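Local coordinates for protein ribonuclease T2 (Homo sapiens, PDB 3T0O) that cleaves single-stranded RNA, preferentially between purine and uridine residues, and so supplies microbial RNA fragments that TLR8 senses in innate immunity, at residues Val16-Glu21 with Thr39-Trp44. Sequence-based numbering, arbitrary orientation.
Sequences VQHWPE and TIHGLW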
# COMPACT_ATOMS: atom_id res chain seq x y z
N VAL A 16 -2.31 2.91 -0.51
CA VAL A 16 -1.91 2.18 0.68
C VAL A 16 -0.71 1.37 0.29
O VAL A 16 -0.74 0.57 -0.68
CB VAL A 16 -3.04 1.21 1.05
CG1 VAL A 16 -2.61 0.46 2.34
CG2 VAL A 16 -4.31 2.05 1.24
N GLN A 17 0.42 1.54 1.00
CA GLN A 17 1.65 0.81 0.72
C GLN A 17 2.06 0.15 2.04
O GLN A 17 1.79 0.68 3.10
CB GLN A 17 2.73 1.78 0.28
CG GLN A 17 2.39 2.39 -1.07
CD GLN A 17 3.38 3.43 -1.51
OE1 GLN A 17 3.18 4.66 -1.27
NE2 GLN A 17 4.45 3.00 -2.04
N HIS A 18 2.67 -1.02 1.93
CA HIS A 18 3.02 -1.77 3.14
C HIS A 18 4.41 -2.35 3.07
O HIS A 18 5.00 -2.42 2.02
CB HIS A 18 1.92 -2.78 3.53
CG HIS A 18 1.58 -3.76 2.43
ND1 HIS A 18 0.45 -4.55 2.55
CD2 HIS A 18 2.14 -4.04 1.24
CE1 HIS A 18 0.39 -5.35 1.50
NE2 HIS A 18 1.35 -5.01 0.65
N TRP A 19 4.92 -2.70 4.25
CA TRP A 19 6.28 -3.15 4.42
C TRP A 19 6.24 -4.64 4.58
O TRP A 19 5.77 -5.15 5.57
CB TRP A 19 6.84 -2.47 5.66
CG TRP A 19 8.27 -2.83 5.90
CD1 TRP A 19 8.81 -3.49 7.02
CD2 TRP A 19 9.38 -2.55 5.04
NE1 TRP A 19 10.18 -3.61 6.86
CE2 TRP A 19 10.55 -3.07 5.67
CE3 TRP A 19 9.50 -1.89 3.81
CZ2 TRP A 19 11.83 -2.95 5.10
CZ3 TRP A 19 10.77 -1.80 3.23
CH2 TRP A 19 11.90 -2.36 3.84
N PRO A 20 6.70 -5.37 3.57
CA PRO A 20 6.54 -6.82 3.59
C PRO A 20 7.08 -7.51 4.81
O PRO A 20 6.44 -8.39 5.37
CB PRO A 20 7.35 -7.27 2.35
CG PRO A 20 7.02 -6.19 1.32
CD PRO A 20 7.15 -4.89 2.25
N GLU A 21 8.22 -7.13 5.31
CA GLU A 21 8.71 -7.87 6.49
C GLU A 21 7.79 -7.75 7.69
O GLU A 21 7.71 -8.70 8.50
CB GLU A 21 10.09 -7.31 6.82
CG GLU A 21 10.73 -7.87 8.13
CD GLU A 21 10.86 -9.38 8.15
OE1 GLU A 21 11.06 -9.93 7.08
OE2 GLU A 21 10.85 -9.99 9.28
N THR A 39 5.77 -1.94 -0.79
CA THR A 39 5.02 -2.33 -2.00
C THR A 39 3.56 -1.89 -1.88
O THR A 39 3.10 -1.40 -0.84
CB THR A 39 5.00 -3.90 -2.18
OG1 THR A 39 4.46 -4.47 -0.97
CG2 THR A 39 6.43 -4.37 -2.34
N ILE A 40 2.83 -2.02 -3.01
CA ILE A 40 1.45 -1.60 -3.06
C ILE A 40 0.53 -2.56 -2.36
O ILE A 40 0.55 -3.77 -2.64
CB ILE A 40 0.99 -1.51 -4.51
CG1 ILE A 40 1.89 -0.53 -5.27
CG2 ILE A 40 -0.49 -1.07 -4.51
CD1 ILE A 40 1.63 -0.57 -6.80
N HIS A 41 -0.24 -2.06 -1.41
CA HIS A 41 -1.37 -2.82 -0.92
C HIS A 41 -2.58 -2.56 -1.81
O HIS A 41 -3.14 -3.51 -2.40
CB HIS A 41 -1.63 -2.43 0.49
CG HIS A 41 -2.60 -3.34 1.14
ND1 HIS A 41 -2.83 -3.32 2.49
CD2 HIS A 41 -3.40 -4.31 0.62
CE1 HIS A 41 -3.75 -4.22 2.80
NE2 HIS A 41 -4.11 -4.85 1.69
N GLY A 42 -2.96 -1.29 -1.99
CA GLY A 42 -3.97 -1.03 -2.98
C GLY A 42 -4.29 0.46 -3.05
O GLY A 42 -3.70 1.27 -2.36
N LEU A 43 -5.21 0.79 -3.96
CA LEU A 43 -5.70 2.11 -4.16
C LEU A 43 -7.18 2.09 -3.83
O LEU A 43 -7.98 1.52 -4.56
CB LEU A 43 -5.44 2.55 -5.60
CG LEU A 43 -6.02 3.93 -5.89
CD1 LEU A 43 -5.26 5.00 -5.15
CD2 LEU A 43 -5.88 4.23 -7.43
N TRP A 44 -7.50 2.61 -2.66
CA TRP A 44 -8.83 2.33 -2.12
C TRP A 44 -9.72 3.56 -2.04
O TRP A 44 -9.35 4.55 -1.41
CB TRP A 44 -8.64 1.89 -0.67
CG TRP A 44 -7.85 0.63 -0.49
CD1 TRP A 44 -7.49 -0.25 -1.38
CD2 TRP A 44 -7.39 0.16 0.78
NE1 TRP A 44 -6.76 -1.28 -0.79
CE2 TRP A 44 -6.71 -1.03 0.54
CE3 TRP A 44 -7.53 0.63 2.07
CZ2 TRP A 44 -6.11 -1.77 1.57
CZ3 TRP A 44 -6.92 -0.10 3.09
CH2 TRP A 44 -6.22 -1.21 2.83
O HOH W 1 2.25 -5.74 -2.00
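Where two antiparallel strands pair, Val16 faces both His41 and Gly42, a classic beta bulge in the central sheet of the RNase T2 fold. Its carbonyl oxygen takes two N-H groups from the same face of its plane, His41 N at 2.8 Å and Gly42 N at 3.2 Å, while Val16 N donates to Gly42 O. Beyond the bulge, regular pairing resumes with two backbone bonds between His18 and Thr39. Gly42, fully extended, suits its place because, with no side chain, it leaves room for the Trp44 indole.

The bulge turns the side chain of His41, a predicted active-site residue, to the same side as His18 and Trp44. The two imidazoles form an offset stack, planes 19° apart and centroids separated by 4.5 Å, with Trp44 CZ2 over the opposite face of the His41 ring. His41 ND1 donates to Gln174 OE1, which probably steadies the rotation of the ring; Trp44 NE1 donates to Glu90 OE1, of a probable catalytic residue.

The two methyls of branched Val16 are divided between His41 and Trp44. With CG1 anti to the backbone N (chi1 -178°), that methyl lies against His41 CB, leaving CG2 to make a CH-pi contact over the six-membered ring of Trp44, 3.6 Å from its centroid.

At the far end a water joins three polar groups: it accepts from Thr39 OG1, donates to Ile40 O, and sits in the His18 ring plane, 2.9 Å from NE2.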